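Lin1840 protein (Listeria innocua serovar 6a, PDB 4ZOC) probably hydrolyses terminal, non-reducing beta-D-glucosyl units to release beta-D-glucose, as a glycoside hydrolase family 3 beta-glucosidase involved in beta-1,2-glucan metabolism. Local coordinates at residues R143-G148 with G507-V512; M552-T557 with P594-G599; E120-E125 with D170-D175; D91-Y96 with G407-Y412. The protein carries 2 engineered substitutions. All blocks are in the same frame, centred on the assembly; numbering follows the deposited sequence.

Interaction 1: R143-G148 with G507-V512; sequences RDPRWG and GRPLEV
Arg508 turns an edge of its guanidinium group to the backbone turn that starts at Asp144, taking two successive carbonyls. NE donates to Pro145 O at 2.8 Å with an N-H...O angle of 156°; this oxygen lies in the guanidinium plane and is met nearly along its C=O axis. The second grip is less regular: NH2 reaches Arg146 O at 3.1 Å from above that carbonyl plane. A bend at chi3 (59°) curls the long chain so that NE and NH2 lie along the turn, with Arg508 NH2 also 3.5 Å from Gly148 CA. The charge is met by a salt bridge from NH1 to Glu466. Over one guanidinium face sits a water that donates to Gly148 O and, weakly, to Gly507 O.

This is a buried seam between the TIM-barrel domain and the C-terminal domain of a family 3 glycoside hydrolase: the loop 143-148 follows barrel strand 133-134, and the loop 507-512 comes after strand 500-505 of the C-terminal sheet. Beside the polar grip two prolines cross at about a right angle, Pro145 CB resting 3.6 Å from Pro509 CD, rigid rings that pack without adding donors. The type I turn from Asp144 to Trp147 opens with an Asx turn, Asp144 OD1 accepting from Arg146 N at 3.0 Å. OD1 also takes Arg146 NE through its syn lone pair, at 2.9 Å, while Arg146 NH2 meets OD2, a side-on salt bridge. Arg146 NH1 bonds to Gly559 O and Ile561 O of the second subunit.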
loop_
_atom_site.group_PDB
_atom_site.type_symbol
_atom_site.label_atom_id
_atom_site.label_comp_id
_atom_site.label_asym_id
_atom_site.label_seq_id
_atom_site.Cartn_x
_atom_site.Cartn_y
_atom_site.Cartn_z
ATOM N N ARG A 143 -6.513 7.533 -0.874
ATOM C CA ARG A 143 -6.045 7.269 0.491
ATOM C C ARG A 143 -4.533 7.585 0.653
ATOM O O ARG A 143 -3.988 7.290 1.718
ATOM C CB ARG A 143 -6.286 5.840 0.838
ATOM C CG ARG A 143 -7.729 5.459 0.947
ATOM C CD ARG A 143 -7.831 3.941 1.077
ATOM N NE ARG A 143 -9.218 3.555 1.348
ATOM C CZ ARG A 143 -9.643 2.301 1.467
ATOM N NH1 ARG A 143 -8.798 1.311 1.352
ATOM N NH2 ARG A 143 -10.927 2.042 1.706
ATOM N N ASP A 144 -3.888 8.151 -0.378
ATOM C CA ASP A 144 -2.428 8.251 -0.439
ATOM C C ASP A 144 -2.051 9.634 -0.938
ATOM O O ASP A 144 -2.000 9.919 -2.124
ATOM C CB ASP A 144 -1.840 7.128 -1.309
ATOM C CG ASP A 144 -0.329 7.073 -1.243
ATOM O OD1 ASP A 144 0.313 8.093 -0.784
ATOM O OD2 ASP A 144 0.225 6.025 -1.681
ATOM N N PRO A 145 -1.771 10.547 -0.001
ATOM C CA PRO A 145 -1.427 11.879 -0.372
ATOM C C PRO A 145 -0.061 12.090 -1.019
ATOM O O PRO A 145 0.257 13.235 -1.414
ATOM C CB PRO A 145 -1.556 12.637 0.938
ATOM C CG PRO A 145 -1.368 11.660 1.992
ATOM C CD PRO A 145 -1.816 10.324 1.452
ATOM N N ARG A 146 0.746 11.026 -1.197
ATOM C CA ARG A 146 1.990 11.150 -2.045
ATOM C C ARG A 146 1.585 11.446 -3.452
ATOM O O ARG A 146 2.277 12.199 -4.177
ATOM C CB ARG A 146 2.802 9.867 -1.988
ATOM C CG ARG A 146 3.472 9.686 -0.662
ATOM C CD ARG A 146 4.076 8.309 -0.523
ATOM N NE ARG A 146 3.065 7.256 -0.483
ATOM C CZ ARG A 146 3.324 5.988 -0.173
ATOM N NH1 ARG A 146 4.548 5.585 0.075
ATOM N NH2 ARG A 146 2.334 5.105 -0.114
ATOM N N TRP A 147 0.464 10.896 -3.888
ATOM C CA TRP A 147 -0.025 11.042 -5.281
ATOM C C TRP A 147 -0.480 12.465 -5.503
ATOM O O TRP A 147 -1.402 12.989 -4.820
ATOM C CB TRP A 147 -1.258 10.127 -5.464
ATOM C CG TRP A 147 -1.690 9.864 -6.842
ATOM C CD1 TRP A 147 -0.905 9.515 -7.874
ATOM C CD2 TRP A 147 -3.029 9.874 -7.362
ATOM N NE1 TRP A 147 -1.640 9.246 -8.991
ATOM C CE2 TRP A 147 -2.945 9.430 -8.723
ATOM C CE3 TRP A 147 -4.285 10.080 -6.793
ATOM C CZ2 TRP A 147 -4.083 9.266 -9.553
ATOM C CZ3 TRP A 147 -5.401 9.965 -7.592
ATOM C CH2 TRP A 147 -5.303 9.549 -8.967
ATOM N N GLY A 148 0.086 13.109 -6.532
ATOM C CA GLY A 148 -0.237 14.496 -6.816
ATOM C C GLY A 148 -1.656 14.776 -7.212
ATOM O O GLY A 148 -2.163 15.876 -7.016
ATOM N N GLY A 507 -1.948 21.387 -2.310
ATOM C CA GLY A 507 -2.817 20.519 -3.090
ATOM C C GLY A 507 -2.968 19.140 -2.545
ATOM O O GLY A 507 -3.586 18.311 -3.188
ATOM N N ARG A 508 -2.357 18.843 -1.395
ATOM C CA ARG A 508 -2.369 17.483 -0.756
ATOM C C ARG A 508 -2.283 17.645 0.732
ATOM O O ARG A 508 -1.735 18.631 1.192
ATOM C CB ARG A 508 -1.161 16.592 -1.190
ATOM C CG ARG A 508 0.191 17.326 -1.031
ATOM C CD ARG A 508 1.411 16.452 -0.935
ATOM N NE ARG A 508 1.509 15.643 -2.132
ATOM C CZ ARG A 508 1.976 16.093 -3.297
ATOM N NH1 ARG A 508 2.381 17.333 -3.418
ATOM N NH2 ARG A 508 2.064 15.292 -4.330
ATOM N N PRO A 509 -2.837 16.672 1.517
ATOM C CA PRO A 509 -2.400 16.555 2.935
ATOM C C PRO A 509 -0.899 16.557 3.032
ATOM O O PRO A 509 -0.174 16.031 2.134
ATOM C CB PRO A 509 -2.943 15.186 3.328
ATOM C CG PRO A 509 -4.201 15.016 2.434
ATOM C CD PRO A 509 -3.675 15.510 1.141
ATOM N N LEU A 510 -0.414 17.190 4.088
ATOM C CA LEU A 510 1.026 17.310 4.328
ATOM C C LEU A 510 1.255 16.927 5.790
ATOM O O LEU A 510 0.299 16.949 6.602
ATOM C CB LEU A 510 1.520 18.730 4.095
ATOM C CG LEU A 510 1.612 19.097 2.610
ATOM C CD1 LEU A 510 1.590 20.610 2.565
ATOM C CD2 LEU A 510 2.761 18.417 1.868
ATOM N N GLU A 511 2.502 16.736 6.140
ATOM C CA GLU A 511 2.904 16.622 7.558
ATOM C C GLU A 511 2.894 18.025 8.228
ATOM O O GLU A 511 3.743 18.892 7.953
ATOM C CB GLU A 511 4.299 16.033 7.687
ATOM C CG GLU A 511 4.513 14.656 7.095
ATOM C CD GLU A 511 5.907 14.071 7.357
ATOM O OE1 GLU A 511 6.698 14.636 8.195
ATOM O OE2 GLU A 511 6.216 13.041 6.718
ATOM N N VAL A 512 1.881 18.279 9.028
ATOM C CA VAL A 512 1.708 19.587 9.570
ATOM C C VAL A 512 1.931 19.668 11.085
ATOM O O VAL A 512 1.728 20.774 11.705
ATOM C CB VAL A 512 0.380 20.236 9.147
ATOM C CG1 VAL A 512 0.285 20.369 7.636
ATOM C CG2 VAL A 512 -0.810 19.539 9.805
HETATM O O HOH W 1 -1.516 17.257 -4.698
#

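Interaction 2: M552-T557 with P594-G599; sequences MSFPQT and PFYPFG
Gln556 lies across the start of Phe595 at about a right angle, its amide overlapping the backbone there while OE1 comes to the ring edge, 3.8 Å from Phe595 CD1. Amide and ring planes are 78° apart. The chain is bent at chi2 (-75°), which brings the amide back over the partner segment; NE2 is then bonded to Glu593 O, just before Pro594. A glutamine suits this partly exposed spot because its methylenes can pack while its amide still finds a carbonyl.

Further along, Phe554 and Tyr596 touch near their roots: Phe554 CB stands at the edge of the tyrosine ring, 4.1 Å from Tyr596 CD2, whereas the phenylalanine ring leads away to pack on Glu524 of strand 521-524. Tyr596 OH bonds to Glu379, and its ring has Phe595 CD2 over one face. Pro594 adds an apolar cover, its CB 3.5 Å from Phe554 O and 4.0 Å from Ser553 CB. Ser553 serves as a small polar link, for its OG accepts from a water that in turn accepts from Phe598 N at 2.9 Å. The ring of Phe598 stacks on Tyr565, and its backbone bonds to Ser709 in the fibronectin-like region.

The backbones meet in one antiparallel bridge. Phe554 N donates to Tyr596 O at 3.0 Å and a fairly straight 163°, while Phe554 O receives two weak bonds, from Tyr596 N at 3.3 Å and from Phe595 N at 2.8 Å. Two residues thus face one, the arrangement that defines a classic beta bulge, here joining two loops of the C-terminal domain.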
loop_
_atom_site.group_PDB
_atom_site.type_symbol
_atom_site.label_atom_id
_atom_site.label_comp_id
_atom_site.label_asym_id
_atom_site.label_seq_id
_atom_site.Cartn_x
_atom_site.Cartn_y
_atom_site.Cartn_z
ATOM N N MET A 552 -10.012 14.424 3.714
ATOM C CA MET A 552 -8.907 13.481 3.677
ATOM C C MET A 552 -8.072 13.624 4.955
ATOM O O MET A 552 -7.784 14.732 5.401
ATOM C CB MET A 552 -8.103 13.676 2.423
ATOM C CG MET A 552 -7.155 12.540 2.099
ATOM S SD MET A 552 -6.328 12.752 0.510
ATOM C CE MET A 552 -5.605 11.111 0.383
ATOM N N SER A 553 -7.639 12.497 5.488
ATOM C CA SER A 553 -6.863 12.438 6.736
ATOM C C SER A 553 -5.498 13.056 6.549
ATOM O O SER A 553 -4.887 12.934 5.465
ATOM C CB SER A 553 -6.712 10.945 7.133
ATOM O OG SER A 553 -7.964 10.375 7.471
ATOM N N PHE A 554 -5.027 13.784 7.570
ATOM C CA PHE A 554 -3.674 14.358 7.584
ATOM C C PHE A 554 -2.776 13.419 8.405
ATOM O O PHE A 554 -2.928 13.333 9.616
ATOM C CB PHE A 554 -3.703 15.769 8.194
ATOM C CG PHE A 554 -3.994 16.848 7.164
ATOM C CD1 PHE A 554 -5.012 16.692 6.259
ATOM C CD2 PHE A 554 -3.182 17.959 7.045
ATOM C CE1 PHE A 554 -5.241 17.620 5.269
ATOM C CE2 PHE A 554 -3.405 18.928 6.061
ATOM C CZ PHE A 554 -4.484 18.747 5.199
ATOM N N PRO A 555 -1.855 12.673 7.707
ATOM C CA PRO A 555 -1.040 11.761 8.477
ATOM C C PRO A 555 -0.127 12.387 9.490
ATOM O O PRO A 555 0.340 13.519 9.389
ATOM C CB PRO A 555 -0.249 10.987 7.418
ATOM C CG PRO A 555 -1.010 11.185 6.119
ATOM C CD PRO A 555 -1.536 12.584 6.291
ATOM N N GLN A 556 0.158 11.554 10.507
ATOM C CA GLN A 556 1.221 11.837 11.482
ATOM C C GLN A 556 2.560 12.045 10.810
ATOM O O GLN A 556 3.299 12.964 11.146
ATOM C CB GLN A 556 1.373 10.713 12.529
ATOM C CG GLN A 556 0.195 10.436 13.450
ATOM C CD GLN A 556 0.057 11.513 14.552
ATOM O OE1 GLN A 556 1.009 12.238 14.931
ATOM N NE2 GLN A 556 -1.109 11.538 15.138
ATOM N N THR A 557 2.899 11.157 9.887
ATOM C CA THR A 557 4.132 11.175 9.124
ATOM C C THR A 557 3.890 10.350 7.854
ATOM O O THR A 557 2.901 9.591 7.788
ATOM C CB THR A 557 5.288 10.557 9.937
ATOM O OG1 THR A 557 6.548 10.788 9.311
ATOM C CG2 THR A 557 5.027 9.075 10.226
ATOM N N PRO A 594 -4.509 9.466 12.686
ATOM C CA PRO A 594 -3.898 10.516 11.890
ATOM C C PRO A 594 -3.766 11.791 12.744
ATOM O O PRO A 594 -4.407 11.895 13.806
ATOM C CB PRO A 594 -4.907 10.711 10.725
ATOM C CG PRO A 594 -6.208 10.346 11.362
ATOM C CD PRO A 594 -5.894 9.213 12.328
ATOM N N PHE A 595 -2.911 12.709 12.326
ATOM C CA PHE A 595 -2.759 13.952 13.054
ATOM C C PHE A 595 -4.082 14.703 13.112
ATOM O O PHE A 595 -4.485 15.267 14.139
ATOM C CB PHE A 595 -1.629 14.803 12.477
ATOM C CG PHE A 595 -1.258 15.944 13.384
ATOM C CD1 PHE A 595 -0.496 15.680 14.501
ATOM C CD2 PHE A 595 -1.646 17.254 13.111
ATOM C CE1 PHE A 595 -0.183 16.670 15.369
ATOM C CE2 PHE A 595 -1.325 18.274 13.960
ATOM C CZ PHE A 595 -0.573 17.963 15.105
ATOM N N TYR A 596 -4.779 14.750 11.997
ATOM C CA TYR A 596 -6.175 15.227 11.970
ATOM C C TYR A 596 -7.051 14.274 11.124
ATOM O O TYR A 596 -6.603 13.754 10.091
ATOM C CB TYR A 596 -6.292 16.599 11.272
ATOM C CG TYR A 596 -5.481 17.748 11.904
ATOM C CD1 TYR A 596 -5.791 18.190 13.175
ATOM C CD2 TYR A 596 -4.524 18.471 11.167
ATOM C CE1 TYR A 596 -5.130 19.262 13.734
ATOM C CE2 TYR A 596 -3.878 19.568 11.706
ATOM C CZ TYR A 596 -4.173 19.947 13.007
ATOM O OH TYR A 596 -3.534 21.058 13.583
ATOM N N PRO A 597 -8.245 13.983 11.602
ATOM C CA PRO A 597 -9.098 12.994 10.973
ATOM C C PRO A 597 -10.149 13.550 10.030
ATOM O O PRO A 597 -10.416 14.709 10.018
ATOM C CB PRO A 597 -9.772 12.333 12.176
ATOM C CG PRO A 597 -9.969 13.517 13.109
ATOM C CD PRO A 597 -8.744 14.339 12.960
ATOM N N PHE A 598 -10.756 12.623 9.284
ATOM C CA PHE A 598 -11.825 12.868 8.404
ATOM C C PHE A 598 -12.945 13.606 9.233
ATOM O O PHE A 598 -13.334 13.170 10.320
ATOM C CB PHE A 598 -12.387 11.587 7.880
ATOM C CG PHE A 598 -13.509 11.791 6.859
ATOM C CD1 PHE A 598 -13.219 11.999 5.510
ATOM C CD2 PHE A 598 -14.832 11.806 7.262
ATOM C CE1 PHE A 598 -14.234 12.185 4.587
ATOM C CE2 PHE A 598 -15.887 11.997 6.341
ATOM C CZ PHE A 598 -15.574 12.177 5.007
ATOM N N GLY A 599 -13.495 14.631 8.631
ATOM C CA GLY A 599 -14.661 15.347 9.132
ATOM C C GLY A 599 -14.304 16.388 10.200
ATOM O O GLY A 599 -15.181 17.028 10.684
HETATM O O HOH W 2 -9.590 9.992 9.627
#

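Interaction 3: E120-E125 with D170-D175; sequences EVSALE and DGYQGD
Glu120 and Gly171 bring two helices of the barrel domain together backbone against backbone, their CA atoms 4.4 Å apart. The polar part of this meeting is a CA-H...O contact, Glu120 CA to Gly171 O at 3.3 Å, with no conventional hydrogen bond across the segments. Glycine suits the spot, since a side chain there would press on Glu120 N. The Glu120 carboxylate pairs with Arg116 of its own helix.

Van der Waals packing comes next. Ala123, small enough for a close helix approach, sets CB 3.7 Å from the backbone Tyr172 O and reaches the ring edge at Tyr172 CD1, 4.5 Å away. Ser122 CB lies in the plane of the Tyr172 ring at its edge, 3.9 Å from CE1.

One water supplies the remaining bridge: it donates to Ser122 OG at 2.8 Å and stands 2.9 Å from Tyr172 OH. Both hydroxyls have further partners, Met118 O for the serine and Ser136 OG for the tyrosine.

Helix 112-128 lies in the crossover between the adjacent parallel strands 87-90 and 133-134, and helix 158-173 follows the latter, so neighbouring barrel helices meet here. With small residues, a CH...O contact and a shared water, the fit rests on close shape matching more than on strong direct bonds.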
loop_
_atom_site.group_PDB
_atom_site.type_symbol
_atom_site.label_atom_id
_atom_site.label_comp_id
_atom_site.label_asym_id
_atom_site.label_seq_id
_atom_site.Cartn_x
_atom_site.Cartn_y
_atom_site.Cartn_z
ATOM N N GLU A 120 -21.754 24.739 -12.538
ATOM C CA GLU A 120 -22.552 25.647 -13.370
ATOM C C GLU A 120 -21.779 26.863 -13.944
ATOM O O GLU A 120 -21.892 27.149 -15.146
ATOM C CB GLU A 120 -23.820 26.069 -12.605
ATOM C CG GLU A 120 -24.764 26.933 -13.448
ATOM C CD GLU A 120 -26.024 27.109 -12.659
ATOM O OE1 GLU A 120 -26.065 28.065 -11.925
ATOM O OE2 GLU A 120 -26.927 26.253 -12.693
ATOM N N VAL A 121 -21.007 27.556 -13.099
ATOM C CA VAL A 121 -20.206 28.660 -13.569
ATOM C C VAL A 121 -19.161 28.197 -14.594
ATOM O O VAL A 121 -18.928 28.837 -15.614
ATOM C CB VAL A 121 -19.573 29.444 -12.424
ATOM C CG1 VAL A 121 -18.601 30.471 -12.930
ATOM C CG2 VAL A 121 -20.622 30.089 -11.554
ATOM N N SER A 122 -18.519 27.085 -14.315
ATOM C CA SER A 122 -17.519 26.517 -15.173
ATOM C C SER A 122 -18.121 26.313 -16.563
ATOM O O SER A 122 -17.510 26.666 -17.561
ATOM C CB SER A 122 -17.114 25.179 -14.616
ATOM O OG SER A 122 -16.345 25.331 -13.393
ATOM N N ALA A 123 -19.304 25.697 -16.594
ATOM C CA ALA A 123 -19.989 25.425 -17.873
ATOM C C ALA A 123 -20.447 26.699 -18.575
ATOM O O ALA A 123 -20.324 26.788 -19.772
ATOM C CB ALA A 123 -21.162 24.490 -17.701
ATOM N N LEU A 124 -20.923 27.676 -17.811
ATOM C CA LEU A 124 -21.309 28.975 -18.398
ATOM C C LEU A 124 -20.126 29.566 -19.171
ATOM O O LEU A 124 -20.248 30.020 -20.309
ATOM C CB LEU A 124 -21.752 29.911 -17.213
ATOM C CG LEU A 124 -21.921 31.389 -17.619
ATOM C CD1 LEU A 124 -23.220 31.559 -18.381
ATOM C CD2 LEU A 124 -21.831 32.270 -16.414
ATOM N N GLU A 125 -18.970 29.554 -18.529
ATOM C CA GLU A 125 -17.754 30.094 -19.129
ATOM C C GLU A 125 -17.138 29.258 -20.238
ATOM O O GLU A 125 -16.759 29.794 -21.282
ATOM C CB GLU A 125 -16.711 30.353 -18.009
ATOM C CG GLU A 125 -17.163 31.441 -17.018
ATOM C CD GLU A 125 -16.076 31.838 -16.073
ATOM O OE1 GLU A 125 -15.106 31.050 -15.904
ATOM O OE2 GLU A 125 -16.174 32.956 -15.483
ATOM N N ASP A 170 -24.673 17.470 -12.235
ATOM C CA ASP A 170 -25.878 18.290 -12.302
ATOM C C ASP A 170 -25.517 19.758 -12.673
ATOM O O ASP A 170 -26.142 20.377 -13.519
ATOM C CB ASP A 170 -26.573 18.221 -10.965
ATOM C CG ASP A 170 -27.900 18.949 -10.957
ATOM O OD1 ASP A 170 -28.599 19.023 -12.008
ATOM O OD2 ASP A 170 -28.263 19.445 -9.860
ATOM N N GLY A 171 -24.485 20.291 -12.038
ATOM C CA GLY A 171 -24.015 21.649 -12.331
ATOM C C GLY A 171 -23.566 21.841 -13.768
ATOM O O GLY A 171 -23.913 22.859 -14.456
ATOM N N TYR A 172 -22.809 20.880 -14.281
ATOM C CA TYR A 172 -22.286 21.008 -15.687
ATOM C C TYR A 172 -23.408 20.838 -16.696
ATOM O O TYR A 172 -23.510 21.612 -17.621
ATOM C CB TYR A 172 -21.205 19.969 -16.001
ATOM C CG TYR A 172 -19.876 20.106 -15.246
ATOM C CD1 TYR A 172 -19.165 21.287 -15.260
ATOM C CD2 TYR A 172 -19.256 18.993 -14.651
ATOM C CE1 TYR A 172 -17.939 21.392 -14.646
ATOM C CE2 TYR A 172 -18.032 19.139 -13.993
ATOM C CZ TYR A 172 -17.375 20.330 -14.006
ATOM O OH TYR A 172 -16.151 20.457 -13.372
ATOM N N GLN A 173 -24.218 19.792 -16.505
ATOM C CA GLN A 173 -25.107 19.340 -17.543
ATOM C C GLN A 173 -26.522 19.897 -17.429
ATOM O O GLN A 173 -27.265 19.953 -18.411
ATOM C CB GLN A 173 -25.185 17.792 -17.546
ATOM C CG GLN A 173 -23.867 17.084 -17.718
ATOM C CD GLN A 173 -23.960 15.636 -18.051
ATOM O OE1 GLN A 173 -23.039 15.090 -18.691
ATOM N NE2 GLN A 173 -25.020 14.974 -17.625
ATOM N N GLY A 174 -26.930 20.242 -16.244
ATOM C CA GLY A 174 -28.379 20.353 -15.959
ATOM C C GLY A 174 -29.165 19.125 -16.356
ATOM O O GLY A 174 -28.758 18.013 -16.051
ATOM N N ASP A 175 -30.304 19.333 -17.053
ATOM C CA ASP A 175 -31.097 18.231 -17.508
ATOM C C ASP A 175 -30.417 17.685 -18.759
ATOM O O ASP A 175 -30.405 18.329 -19.831
ATOM C CB ASP A 175 -32.572 18.668 -17.708
ATOM C CG ASP A 175 -33.401 17.611 -18.392
ATOM O OD1 ASP A 175 -32.911 16.548 -18.846
ATOM O OD2 ASP A 175 -34.566 17.862 -18.517
HETATM O O HOH W 3 -14.767 22.972 -13.525
#

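Interaction 4: D91-Y96 with G407-Y412; sequences DVIHGY and GGWNVY
Tyr96 and Tyr412 form an offset stack, ring centroids 4.5 Å apart and planes 29° from parallel. Tyr412 CB lies over the face of Tyr96 as a CH-pi contact. Tyr96 CE1 lies over one face of Tyr412, 3.3 Å from CG, and Val411 CG1 over the opposite face, with Asp91 O at the edge. The hydroxyls are bonded beyond the stack, Tyr96 to Asp129 and Tyr412 to Ser63.

His94 presents its edge: NE2 donates to Gly408 O at 2.7 Å, close to the ring plane, while a water lies over one face. This ring is placed by CG standing between the backbone N and carbonyl carbon (chi1 57°), and ND1 bonds to Phe100 O. The Asp91 carboxylate and Trp409 indole planes stand 51° apart, with Asp91 CG 3.4 Å from Trp409 CZ3; Trp409 CB packs 4.0 Å from Ile93 CG1.

Bound waters fill out the seam; one accepts from His94 N and is 2.9 Å from Trp409 O, another accepts from Tyr412 N at 3.0 Å.

Trp409 belongs to the glucose pocket and touches the sugar. Asp91 and Ile93 of the barrel domain back it, while the stack, the His94 bond and the waters hold the two loops together beside the pocket, which probably steadies the indole.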
loop_
_atom_site.group_PDB
_atom_site.type_symbol
_atom_site.label_atom_id
_atom_site.label_comp_id
_atom_site.label_asym_id
_atom_site.label_seq_id
_atom_site.Cartn_x
_atom_site.Cartn_y
_atom_site.Cartn_z
ATOM N N ASP A 91 -10.299 20.283 -20.455
ATOM C CA ASP A 91 -10.147 20.081 -19.003
ATOM C C ASP A 91 -10.630 21.305 -18.228
ATOM O O ASP A 91 -9.863 22.246 -18.072
ATOM C CB ASP A 91 -8.675 19.808 -18.713
ATOM C CG ASP A 91 -8.278 18.399 -19.186
ATOM O OD1 ASP A 91 -8.758 17.385 -18.601
ATOM O OD2 ASP A 91 -7.516 18.323 -20.085
ATOM N N VAL A 92 -11.913 21.288 -17.825
ATOM C CA VAL A 92 -12.528 22.251 -16.935
ATOM C C VAL A 92 -12.784 21.566 -15.612
ATOM O O VAL A 92 -13.762 20.899 -15.414
ATOM C CB VAL A 92 -13.753 22.951 -17.603
ATOM C CG1 VAL A 92 -14.088 24.202 -16.823
ATOM C CG2 VAL A 92 -13.410 23.110 -19.088
ATOM N N ILE A 93 -11.812 21.716 -14.712
ATOM C CA ILE A 93 -11.684 20.819 -13.537
ATOM C C ILE A 93 -12.231 21.484 -12.303
ATOM O O ILE A 93 -12.937 20.870 -11.492
ATOM C CB ILE A 93 -10.219 20.406 -13.318
ATOM C CG1 ILE A 93 -9.608 19.847 -14.657
ATOM C CG2 ILE A 93 -10.074 19.491 -12.086
ATOM C CD1 ILE A 93 -10.481 18.751 -15.294
ATOM N N HIS A 94 -11.873 22.713 -12.118
ATOM C CA HIS A 94 -12.399 23.507 -10.975
ATOM C C HIS A 94 -12.514 24.941 -11.386
ATOM O O HIS A 94 -12.171 25.885 -10.628
ATOM C CB HIS A 94 -11.555 23.328 -9.699
ATOM C CG HIS A 94 -10.105 23.676 -9.864
ATOM N ND1 HIS A 94 -9.553 24.809 -9.326
ATOM C CD2 HIS A 94 -9.082 23.006 -10.422
ATOM C CE1 HIS A 94 -8.268 24.870 -9.611
ATOM N NE2 HIS A 94 -7.960 23.797 -10.303
ATOM N N GLY A 95 -13.088 25.117 -12.564
ATOM C CA GLY A 95 -13.313 26.451 -13.082
ATOM C C GLY A 95 -12.623 26.644 -14.418
ATOM O O GLY A 95 -11.593 25.960 -14.740
ATOM N N TYR A 96 -13.203 27.581 -15.208
ATOM C CA TYR A 96 -12.692 27.929 -16.477
ATOM C C TYR A 96 -11.760 29.122 -16.368
ATOM O O TYR A 96 -10.535 28.956 -16.187
ATOM C CB TYR A 96 -13.817 28.098 -17.553
ATOM C CG TYR A 96 -13.254 28.193 -18.944
ATOM C CD1 TYR A 96 -12.703 27.077 -19.578
ATOM C CD2 TYR A 96 -13.311 29.362 -19.676
ATOM C CE1 TYR A 96 -12.168 27.149 -20.826
ATOM C CE2 TYR A 96 -12.800 29.445 -20.937
ATOM C CZ TYR A 96 -12.177 28.325 -21.526
ATOM O OH TYR A 96 -11.626 28.394 -22.782
ATOM N N GLY A 407 -4.192 26.926 -8.190
ATOM C CA GLY A 407 -4.177 25.462 -8.148
ATOM C C GLY A 407 -3.687 24.806 -9.364
ATOM O O GLY A 407 -3.656 25.384 -10.415
ATOM N N GLY A 408 -3.373 23.547 -9.232
ATOM C CA GLY A 408 -3.135 22.689 -10.367
ATOM C C GLY A 408 -4.416 22.404 -11.154
ATOM O O GLY A 408 -5.551 22.707 -10.718
ATOM N N TRP A 409 -4.244 21.839 -12.332
ATOM C CA TRP A 409 -5.349 21.598 -13.232
ATOM C C TRP A 409 -6.158 22.889 -13.455
ATOM O O TRP A 409 -7.385 22.954 -13.425
ATOM C CB TRP A 409 -6.168 20.402 -12.774
ATOM C CG TRP A 409 -5.586 19.134 -13.251
ATOM C CD1 TRP A 409 -5.010 18.145 -12.468
ATOM C CD2 TRP A 409 -5.453 18.698 -14.606
ATOM N NE1 TRP A 409 -4.519 17.156 -13.257
ATOM C CE2 TRP A 409 -4.774 17.455 -14.580
ATOM C CE3 TRP A 409 -5.843 19.229 -15.841
ATOM C CZ2 TRP A 409 -4.513 16.720 -15.754
ATOM C CZ3 TRP A 409 -5.587 18.479 -17.029
ATOM C CH2 TRP A 409 -4.931 17.280 -16.987
ATOM N N ASN A 410 -5.400 23.908 -13.752
ATOM C CA ASN A 410 -5.942 25.203 -14.140
ATOM C C ASN A 410 -5.408 25.568 -15.537
ATOM O O ASN A 410 -4.374 26.180 -15.677
ATOM C CB ASN A 410 -5.549 26.257 -13.111
ATOM C CG ASN A 410 -5.794 27.624 -13.620
ATOM O OD1 ASN A 410 -6.813 27.868 -14.248
ATOM N ND2 ASN A 410 -4.848 28.508 -13.415
ATOM N N VAL A 411 -6.086 25.111 -16.568
ATOM C CA VAL A 411 -5.633 25.182 -17.959
ATOM C C VAL A 411 -5.897 26.550 -18.562
ATOM O O VAL A 411 -5.127 26.996 -19.421
ATOM C CB VAL A 411 -6.232 24.018 -18.807
ATOM C CG1 VAL A 411 -5.880 24.083 -20.278
ATOM C CG2 VAL A 411 -5.748 22.670 -18.261
ATOM N N TYR A 412 -6.940 27.235 -18.085
ATOM C CA TYR A 412 -7.440 28.430 -18.741
ATOM C C TYR A 412 -7.436 29.692 -17.895
ATOM O O TYR A 412 -7.483 30.772 -18.443
ATOM C CB TYR A 412 -8.850 28.163 -19.264
ATOM C CG TYR A 412 -8.877 27.089 -20.326
ATOM C CD1 TYR A 412 -8.599 27.391 -21.664
ATOM C CD2 TYR A 412 -9.211 25.762 -19.996
ATOM C CE1 TYR A 412 -8.649 26.381 -22.636
ATOM C CE2 TYR A 412 -9.231 24.719 -20.963
ATOM C CZ TYR A 412 -8.957 25.058 -22.293
ATOM O OH TYR A 412 -8.959 24.145 -23.318
HETATM O O HOH W 4 -8.266 21.529 -22.043
HETATM O O HOH W 5 -8.697 23.930 -16.422
HETATM O O HOH W 6 -10.022 24.145 -13.649
HETATM O O HOH W 7 -8.873 26.770 -15.811
#

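Overall arrangement
Two of the four contacts, interactions 1 and 4, join the barrel domain to the C-terminal domain, whereas interaction 3 stays within the former and interaction 2 within the latter. Interactions 1, 2 and 3 are buried; interaction 4, beside the glucose pocket, is partly exposed, the richest in bridging water, and the one where aromatic rings stack across the contact. Interaction 1 relies on an arginine bound to backbone carbonyls and on crossed prolines, interaction 2 on backbone pairing, interaction 3 on close helix packing. They form two touching pairs: Val512 of interaction 1 packs on Tyr596 of interaction 2, and Tyr172 of interaction 3 probably bonds through its hydroxyl to Val92 O of interaction 4.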